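Local coordinates for protein ATP12 ATPase (PDB 2R31) that probably acts as a chaperone in assembly of the F1 sector of ATP synthase, at residues D87-A90 / A91-D95; G177-I180 / L181-V185; G188-A192 / P193-A197. All blocks are in the same frame, centred on the assembly; numbering follows the deposited sequence.

Contact 1: D87-A90 / A91-D95; sequences DAVA and AMLGD
Val89 lays its CG1 methyl alongside the side chain of Leu93 one helical turn later, with 4.0 Å between Val89 CG1 and Leu93 CD1. The two side chains run next to each other and point the same way. CG1 sits there because it stands anti to the Val89 backbone N (chi1 174°), which turns this branch toward the following turn. Met92 borders the pair more loosely: its chain folds back at chi2 and chi3, and its terminal methyl CE stops 4.5 Å from Val89 CG1. The backbone beneath is regular. Leu93 N donates to Val89 O at 2.9 Å, with an N-H...O angle of 165°, and equivalent bonds run from Met92 N to Ala88 O and from Gly94 N to Ala90 O. Helix 163-174 covers Val89 and Leu93 through Leu166, while Val158 of helix 148-159 meets Ala90 and Leu93. Near the end of the segment, Asp95 OD1 forms a salt bridge with Arg155 NH1. Such i to i+4 pairing of branched aliphatic residues is characteristic of the inward face of an amphipathic helix, here helix 86-95 packed against helices 148-159 and 163-174.

Contact 2: G177-I180 / L181-V185; sequences GSLI and LGLAV
The chain passes from a glycine with positive phi at Gly177, through the extended Ser178, into the first turn of helix 179-186, where Leu183 N donates to Leu179 O at 2.8 Å. Ser178 is the N-cap. Its OG, placed anti to its own backbone N (chi1 176°), accepts from Leu181 N at 2.9 Å, and the bond is almost straight at 172°. Leu181 bends its side chain back over the cap, bringing Leu181 CG to 3.5 Å from Ser178 OG and packing against the serine CB. Leu179 and Leu183 cross obliquely on another face of the helix: Leu179 CG meets Leu183 CD1 at 3.8 Å, and Leu179 CD1 rests against Leu183 CG. Leu154 of helix 148-159 touches both leucines. Asp100 reinforces the helix start, its OD1 hydrogen-bonded to Ser178 OG and its OD2 to Ile180 N. An alanine in place of Ser178 would remove the hydroxyl and would probably leave both Leu181 N and Asp100 OD1 without this partner in a buried setting. Two first-turn amides are thus taken up by side-chain oxygens, Leu181 N by the serine and Ile180 N by a carboxylate that is probably favoured by the positive end of the helix dipole.

Contact 3: G188-A192 / P193-A197; sequences GRIDA and PTAHA
Asp191 OD1 accepts two bonds from Thr194, one from OG1 at 2.7 Å and one from the backbone N at 2.9 Å. The donors arrive from opposite faces of the carboxylate plane: the hydroxyl comes in on the syn side, 30° out of that plane, while the amide lies nearly in line with the C-O bond. Around this pair, the Asp191 side chain crosses that of Pro193 at about a right angle, with Asp191 CG 3.5 Å from Pro193 CD. Asp191 is the N-cap of helix 192-199, and proline at the second helical position suits a first turn in which that nitrogen needs no hydrogen-bond partner. The aspartate reaches its donors because CG lies between its backbone N and carbonyl carbon (chi1 64°). A water bridges Asp191 and Thr194, accepting from Asp191 N and donating to Thr194 OG1. Ahead of the cap, Ile190 CD1 packs on Ala195 CB at 3.7 Å, and Ile190 CG2 meets Thr194 CG2 at 3.9 Å. Ile190 also reaches Leu181, Ala184 and Val185 of the preceding helix, which Gly188 closes in a Schellman motif. Farther out, Glu231 of helix 214-236 accepts from Ala192 N through OE2, and Met227 of the same helix covers Ala195.

Overall arrangement
The three contacts follow one another along the chain and step through the helical part of the fold. Contacts 1 and 2 have centres 14 Å apart and meet where Leu179 packs on the backbone at Leu93 and Gly94, Leu179 CD2 lying 3.6 Å from Gly94 O. Contacts 2 and 3 are closer, with centres 9 Å apart, and belong to consecutive helices. Their turn is tied by Ala184 O, which probably accepts from Arg189 N at 2.8 Å, while Val185 CG2 rests 3.7 Å from Ala195 CB. Contacts 1 and 3 do not touch, their nearest atoms being about 14 Å apart, which leaves contact 2, whose touching residues are all buried, to join them.

Contact 1: D87-A90 / A91-D95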
ATOM      1  N   ASP A  87      -6.794   7.504 -13.304  1.00  8.26           N
ATOM      2  CA  ASP A  87      -8.149   7.033 -13.477  1.00  8.36           C
ATOM      3  C   ASP A  87      -8.186   5.523 -13.585  1.00  7.91           C
ATOM      4  O   ASP A  87      -9.071   4.839 -13.005  1.00  8.75           O
ATOM      5  CB  ASP A  87      -8.804   7.692 -14.671  1.00  9.36           C
ATOM      6  CG  ASP A  87      -8.894   9.164 -14.617  1.00 11.15           C
ATOM      7  OD1 ASP A  87      -9.113   9.699 -13.491  1.00 12.68           O
ATOM      8  OD2 ASP A  87      -8.821   9.830 -15.671  1.00 14.23           O
ATOM      9  N   ALA A  88      -7.270   4.933 -14.344  1.00  8.65           N
ATOM     10  CA  ALA A  88      -7.185   3.510 -14.478  1.00  8.70           C
ATOM     11  C   ALA A  88      -6.831   2.801 -13.165  1.00  7.88           C
ATOM     12  O   ALA A  88      -7.413   1.806 -12.810  1.00  8.26           O
ATOM     13  CB  ALA A  88      -6.183   3.092 -15.560  1.00 11.22           C
ATOM     14  N   VAL A  89      -5.818   3.359 -12.469  1.00  7.94           N
ATOM     15  CA  VAL A  89      -5.382   2.738 -11.212  1.00  7.45           C
ATOM     16  C   VAL A  89      -6.503   2.808 -10.177  1.00  6.79           C
ATOM     17  O   VAL A  89      -6.755   1.838  -9.451  1.00  7.32           O
ATOM     18  CB  VAL A  89      -4.087   3.411 -10.699  1.00  8.01           C
ATOM     19  CG1 VAL A  89      -3.705   2.868  -9.313  1.00  8.68           C
ATOM     20  CG2 VAL A  89      -2.916   3.160 -11.653  1.00  9.47           C
ATOM     21  N   ALA A  90      -7.185   3.954 -10.111  1.00  7.17           N
ATOM     22  CA  ALA A  90      -8.289   4.086  -9.162  1.00  7.12           C
ATOM     23  C   ALA A  90      -9.390   3.064  -9.445  1.00  7.22           C
ATOM     24  O   ALA A  90      -9.959   2.463  -8.515  1.00  7.60           O
ATOM     25  CB  ALA A  90      -8.842   5.494  -9.177  1.00  7.93           C
ATOM     26  N   ALA A  91      -9.729   2.857 -10.715  1.00  7.50           N
ATOM     27  CA  ALA A  91     -10.786   1.889 -11.055  1.00  7.73           C
ATOM     28  C   ALA A  91     -10.334   0.482 -10.688  1.00  8.17           C
ATOM     29  O   ALA A  91     -11.099  -0.321 -10.145  1.00  8.72           O
ATOM     30  CB  ALA A  91     -11.110   1.995 -12.512  1.00  9.70           C
ATOM     31  N   MET A  92      -9.062   0.162 -10.974  1.00  7.95           N
ATOM     32  CA  MET A  92      -8.538  -1.159 -10.688  1.00  7.95           C
ATOM     33  C   MET A  92      -8.568  -1.458  -9.189  1.00  7.30           C
ATOM     34  O   MET A  92      -8.963  -2.556  -8.757  1.00  8.07           O
ATOM     35  CB  MET A  92      -7.108  -1.236 -11.275  1.00  9.15           C
ATOM     36  CG  MET A  92      -6.389  -2.550 -11.041  1.00  9.49           C
ATOM     37  SD  MET A  92      -5.609  -2.735  -9.457  1.00 11.23           S
ATOM     38  CE  MET A  92      -4.300  -1.562  -9.609  1.00 13.84           C
ATOM     39  N   LEU A  93      -8.139  -0.492  -8.374  1.00  6.79           N
ATOM     40  CA  LEU A  93      -8.139  -0.719  -6.927  1.00  6.86           C
ATOM     41  C   LEU A  93      -9.571  -0.785  -6.418  1.00  6.77           C
ATOM     42  O   LEU A  93      -9.924  -1.636  -5.566  1.00  7.33           O
ATOM     43  CB  LEU A  93      -7.317   0.330  -6.217  1.00  6.48           C
ATOM     44  CG  LEU A  93      -5.824   0.276  -6.466  1.00  6.61           C
ATOM     45  CD1 LEU A  93      -5.135   1.481  -5.852  1.00  7.98           C
ATOM     46  CD2 LEU A  93      -5.216  -1.032  -5.958  1.00  7.43           C
ATOM     47  N   GLY A  94     -10.443   0.095  -6.906  1.00  7.38           N
ATOM     48  CA  GLY A  94     -11.830   0.079  -6.484  1.00  8.19           C
ATOM     49  C   GLY A  94     -12.497  -1.255  -6.828  1.00  7.85           C
ATOM     50  O   GLY A  94     -13.411  -1.711  -6.103  1.00  8.72           O
ATOM     51  N   ASP A  95     -12.108  -1.881  -7.928  1.00  7.87           N
ATOM     52  CA  ASP A  95     -12.663  -3.149  -8.348  1.00  8.76           C
ATOM     53  C   ASP A  95     -12.347  -4.298  -7.394  1.00  8.46           C
ATOM     54  O   ASP A  95     -13.060  -5.314  -7.415  1.00 10.18           O
ATOM     55  CB  ASP A  95     -12.185  -3.540  -9.707  1.00 10.11           C
ATOM     56  CG  ASP A  95     -12.799  -2.823 -10.821  1.00 12.14           C
ATOM     57  OD1 ASP A  95     -13.853  -2.128 -10.635  1.00 13.02           O
ATOM     58  OD2 ASP A  95     -12.204  -2.927 -11.932  1.00 15.97           O
TER

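Contact 2: G177-I180 / L181-V185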
ATOM      1  N   GLY A 177      -4.829  -8.548  -0.961  1.00  6.90           N
ATOM      2  CA  GLY A 177      -5.975  -8.835  -1.819  1.00  7.18           C
ATOM      3  C   GLY A 177      -7.312  -8.363  -1.292  1.00  6.32           C
ATOM      4  O   GLY A 177      -8.340  -9.032  -1.512  1.00  7.11           O
ATOM      5  N   SER A 178      -7.341  -7.226  -0.638  1.00  6.40           N
ATOM      6  CA  SER A 178      -8.541  -6.713  -0.009  1.00  5.84           C
ATOM      7  C   SER A 178      -8.592  -5.190  -0.112  1.00  5.54           C
ATOM      8  O   SER A 178      -7.736  -4.493   0.437  1.00  5.91           O
ATOM      9  CB  SER A 178      -8.590  -7.098   1.469  1.00  6.44           C
ATOM     10  OG  SER A 178      -9.698  -6.530   2.124  1.00  6.65           O
ATOM     11  N   LEU A 179      -9.647  -4.680  -0.780  1.00  5.79           N
ATOM     12  CA  LEU A 179      -9.886  -3.239  -0.701  1.00  5.33           C
ATOM     13  C   LEU A 179     -10.266  -2.823   0.695  1.00  5.37           C
ATOM     14  O   LEU A 179      -9.843  -1.744   1.139  1.00  6.15           O
ATOM     15  CB  LEU A 179     -10.993  -2.848  -1.721  1.00  5.98           C
ATOM     16  CG  LEU A 179     -11.304  -1.356  -1.727  1.00  5.99           C
ATOM     17  CD1 LEU A 179     -10.121  -0.508  -2.078  1.00  6.54           C
ATOM     18  CD2 LEU A 179     -12.452  -1.099  -2.712  1.00  8.10           C
ATOM     19  N   ILE A 180     -11.089  -3.617   1.390  1.00  5.71           N
ATOM     20  CA  ILE A 180     -11.502  -3.218   2.732  1.00  6.09           C
ATOM     21  C   ILE A 180     -10.304  -3.086   3.670  1.00  5.76           C
ATOM     22  O   ILE A 180     -10.221  -2.107   4.434  1.00  6.19           O
ATOM     23  CB  ILE A 180     -12.570  -4.150   3.290  1.00  7.38           C
ATOM     24  CG1 ILE A 180     -13.817  -4.191   2.387  1.00  8.83           C
ATOM     25  CG2 ILE A 180     -12.929  -3.775   4.723  1.00  8.47           C
ATOM     26  CD1 ILE A 180     -14.357  -2.808   1.942  1.00 11.41           C
ATOM     27  N   LEU A 181      -9.375  -4.051   3.650  1.00  5.75           N
ATOM     28  CA  LEU A 181      -8.217  -3.898   4.520  1.00  6.00           C
ATOM     29  C   LEU A 181      -7.376  -2.713   4.146  1.00  5.70           C
ATOM     30  O   LEU A 181      -6.834  -2.002   5.021  1.00  6.73           O
ATOM     31  CB  LEU A 181      -7.347  -5.160   4.524  1.00  6.29           C
ATOM     32  CG  LEU A 181      -7.980  -6.425   5.126  1.00  6.96           C
ATOM     33  CD1 LEU A 181      -7.000  -7.579   5.014  1.00  8.01           C
ATOM     34  CD2 LEU A 181      -8.407  -6.216   6.562  1.00  9.04           C
ATOM     35  N   GLY A 182      -7.210  -2.417   2.848  1.00  5.67           N
ATOM     36  CA  GLY A 182      -6.438  -1.251   2.473  1.00  5.78           C
ATOM     37  C   GLY A 182      -7.091   0.063   2.915  1.00  5.54           C
ATOM     38  O   GLY A 182      -6.424   0.954   3.452  1.00  5.81           O
ATOM     39  N   LEU A 183      -8.403   0.174   2.665  1.00  5.64           N
ATOM     40  CA  LEU A 183      -9.123   1.362   3.109  1.00  5.47           C
ATOM     41  C   LEU A 183      -9.097   1.490   4.632  1.00  5.60           C
ATOM     42  O   LEU A 183      -8.992   2.595   5.161  1.00  6.34           O
ATOM     43  CB  LEU A 183     -10.567   1.380   2.600  1.00  5.99           C
ATOM     44  CG  LEU A 183     -10.705   1.540   1.082  1.00  6.05           C
ATOM     45  CD1 LEU A 183     -12.158   1.402   0.688  1.00  7.30           C
ATOM     46  CD2 LEU A 183     -10.139   2.834   0.588  1.00  7.04           C
ATOM     47  N   ALA A 184      -9.195   0.364   5.355  1.00  5.71           N
ATOM     48  CA  ALA A 184      -9.177   0.437   6.814  1.00  6.03           C
ATOM     49  C   ALA A 184      -7.861   0.965   7.319  1.00  6.03           C
ATOM     50  O   ALA A 184      -7.835   1.665   8.354  1.00  6.97           O
ATOM     51  CB  ALA A 184      -9.493  -0.933   7.391  1.00  6.82           C
ATOM     52  N   VAL A 185      -6.749   0.696   6.638  1.00  5.88           N
ATOM     53  CA  VAL A 185      -5.460   1.252   7.041  1.00  6.02           C
ATOM     54  C   VAL A 185      -5.463   2.758   6.770  1.00  6.01           C
ATOM     55  O   VAL A 185      -5.156   3.574   7.647  1.00  7.93           O
ATOM     56  CB  VAL A 185      -4.288   0.540   6.365  1.00  5.92           C
ATOM     57  CG1 VAL A 185      -2.982   1.293   6.671  1.00  6.68           C
ATOM     58  CG2 VAL A 185      -4.213  -0.903   6.807  1.00  6.43           C
TER

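Contact 3: G188-A192 / P193-A197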
ATOM      1  N   GLY A 188      -7.667   4.768   9.081  1.00  9.07           N
ATOM      2  CA  GLY A 188      -7.359   4.749  10.495  1.00 10.44           C
ATOM      3  C   GLY A 188      -8.115   3.776  11.350  1.00  9.65           C
ATOM      4  O   GLY A 188      -7.988   3.861  12.567  1.00 14.61           O
ATOM      5  N   ARG A 189      -8.790   2.828  10.749  1.00  8.36           N
ATOM      6  CA  ARG A 189      -9.515   1.796  11.496  1.00  8.33           C
ATOM      7  C   ARG A 189      -8.584   0.705  12.029  1.00  7.65           C
ATOM      8  O   ARG A 189      -8.848   0.164  13.122  1.00  8.78           O
ATOM      9  CB  ARG A 189     -10.637   1.244  10.643  1.00  8.37           C
ATOM     10  CG  ARG A 189     -11.393   0.045  11.230  1.00  9.14           C
ATOM     11  CD  ARG A 189     -12.051   0.312  12.550  1.00 10.48           C
ATOM     12  NE  ARG A 189     -12.761  -0.841  13.058  1.00 11.56           N
ATOM     13  CZ  ARG A 189     -12.187  -1.909  13.619  1.00 11.59           C
ATOM     14  NH1 ARG A 189     -10.882  -1.912  13.764  1.00 11.61           N
ATOM     15  NH2 ARG A 189     -12.947  -2.943  14.026  1.00 14.43           N
ATOM     16  N   ILE A 190      -7.560   0.352  11.273  1.00  7.33           N
ATOM     17  CA  ILE A 190      -6.526  -0.599  11.682  1.00  7.15           C
ATOM     18  C   ILE A 190      -5.186  -0.074  11.188  1.00  6.98           C
ATOM     19  O   ILE A 190      -5.163   0.788  10.301  1.00  8.15           O
ATOM     20  CB  ILE A 190      -6.769  -2.033  11.178  1.00  7.51           C
ATOM     21  CG1 ILE A 190      -6.730  -2.080   9.624  1.00  7.43           C
ATOM     22  CG2 ILE A 190      -8.013  -2.632  11.761  1.00  8.60           C
ATOM     23  CD1 ILE A 190      -7.030  -3.418   9.004  1.00  8.25           C
ATOM     24  N   ASP A 191      -4.087  -0.597  11.733  1.00  7.41           N
ATOM     25  CA  ASP A 191      -2.765  -0.313  11.195  1.00  7.40           C
ATOM     26  C   ASP A 191      -2.337  -1.457  10.250  1.00  7.07           C
ATOM     27  O   ASP A 191      -2.997  -2.483  10.098  1.00  7.40           O
ATOM     28  CB  ASP A 191      -1.778  -0.066  12.330  1.00  8.21           C
ATOM     29  CG  ASP A 191      -1.527  -1.231  13.222  1.00  8.53           C
ATOM     30  OD1 ASP A 191      -1.959  -2.357  12.946  1.00  9.29           O
ATOM     31  OD2 ASP A 191      -0.835  -0.994  14.268  1.00 13.90           O
ATOM     32  N   ALA A 192      -1.207  -1.220   9.587  1.00  7.30           N
ATOM     33  CA  ALA A 192      -0.742  -2.199   8.595  1.00  7.80           C
ATOM     34  C   ALA A 192      -0.384  -3.535   9.237  1.00  7.46           C
ATOM     35  O   ALA A 192      -0.707  -4.568   8.631  1.00  8.04           O
ATOM     36  CB  ALA A 192       0.427  -1.622   7.792  1.00 10.98           C
ATOM     37  N   PRO A 193       0.256  -3.615  10.397  1.00  8.09           N
ATOM     38  CA  PRO A 193       0.510  -4.937  10.999  1.00  8.56           C
ATOM     39  C   PRO A 193      -0.766  -5.713  11.271  1.00  7.89           C
ATOM     40  O   PRO A 193      -0.837  -6.940  11.108  1.00  8.50           O
ATOM     41  CB  PRO A 193       1.318  -4.598  12.258  1.00 11.56           C
ATOM     42  CG  PRO A 193       1.955  -3.288  11.962  1.00 13.73           C
ATOM     43  CD  PRO A 193       0.986  -2.546  11.100  1.00  9.26           C
ATOM     44  N   THR A 194      -1.832  -5.010  11.704  1.00  7.73           N
ATOM     45  CA  THR A 194      -3.113  -5.655  11.927  1.00  7.47           C
ATOM     46  C   THR A 194      -3.741  -6.132  10.618  1.00  7.12           C
ATOM     47  O   THR A 194      -4.241  -7.274  10.529  1.00  7.83           O
ATOM     48  CB  THR A 194      -4.053  -4.711  12.694  1.00  7.62           C
ATOM     49  OG1 THR A 194      -3.450  -4.382  13.942  1.00  9.68           O
ATOM     50  CG2 THR A 194      -5.414  -5.317  12.908  1.00  9.90           C
ATOM     51  N   ALA A 195      -3.709  -5.297   9.580  1.00  6.70           N
ATOM     52  CA  ALA A 195      -4.208  -5.701   8.294  1.00  7.00           C
ATOM     53  C   ALA A 195      -3.486  -6.966   7.774  1.00  6.49           C
ATOM     54  O   ALA A 195      -4.077  -7.891   7.255  1.00  7.75           O
ATOM     55  CB  ALA A 195      -4.034  -4.592   7.268  1.00  7.17           C
ATOM     56  N   HIS A 196      -2.150  -6.962   7.942  1.00  7.31           N
ATOM     57  CA  HIS A 196      -1.343  -8.120   7.519  1.00  7.59           C
ATOM     58  C   HIS A 196      -1.769  -9.388   8.259  1.00  8.12           C
ATOM     59  O   HIS A 196      -2.039 -10.444   7.644  1.00  8.50           O
ATOM     60  CB  HIS A 196       0.130  -7.789   7.767  1.00  8.94           C
ATOM     61  CG  HIS A 196       1.032  -8.930   7.438  1.00  9.45           C
ATOM     62  ND1 HIS A 196       1.238  -9.391   6.171  1.00 12.99           N
ATOM     63  CD2 HIS A 196       1.753  -9.668   8.332  1.00  9.98           C
ATOM     64  CE1 HIS A 196       2.133 -10.397   6.281  1.00 12.78           C
ATOM     65  NE2 HIS A 196       2.441 -10.579   7.535  1.00 12.38           N
ATOM     66  N   ALA A 197      -1.887  -9.304   9.583  1.00  7.93           N
ATOM     67  CA  ALA A 197      -2.314 -10.459  10.370  1.00  8.82           C
ATOM     68  C   ALA A 197      -3.694 -10.937   9.926  1.00  8.36           C
ATOM     69  O   ALA A 197      -3.921 -12.174   9.727  1.00  9.94           O
ATOM     70  CB  ALA A 197      -2.262 -10.124  11.842  1.00  9.98           C
TER
HETATM   71  O   HOH W   1      -4.888  -1.816  14.390  1.00 13.37           O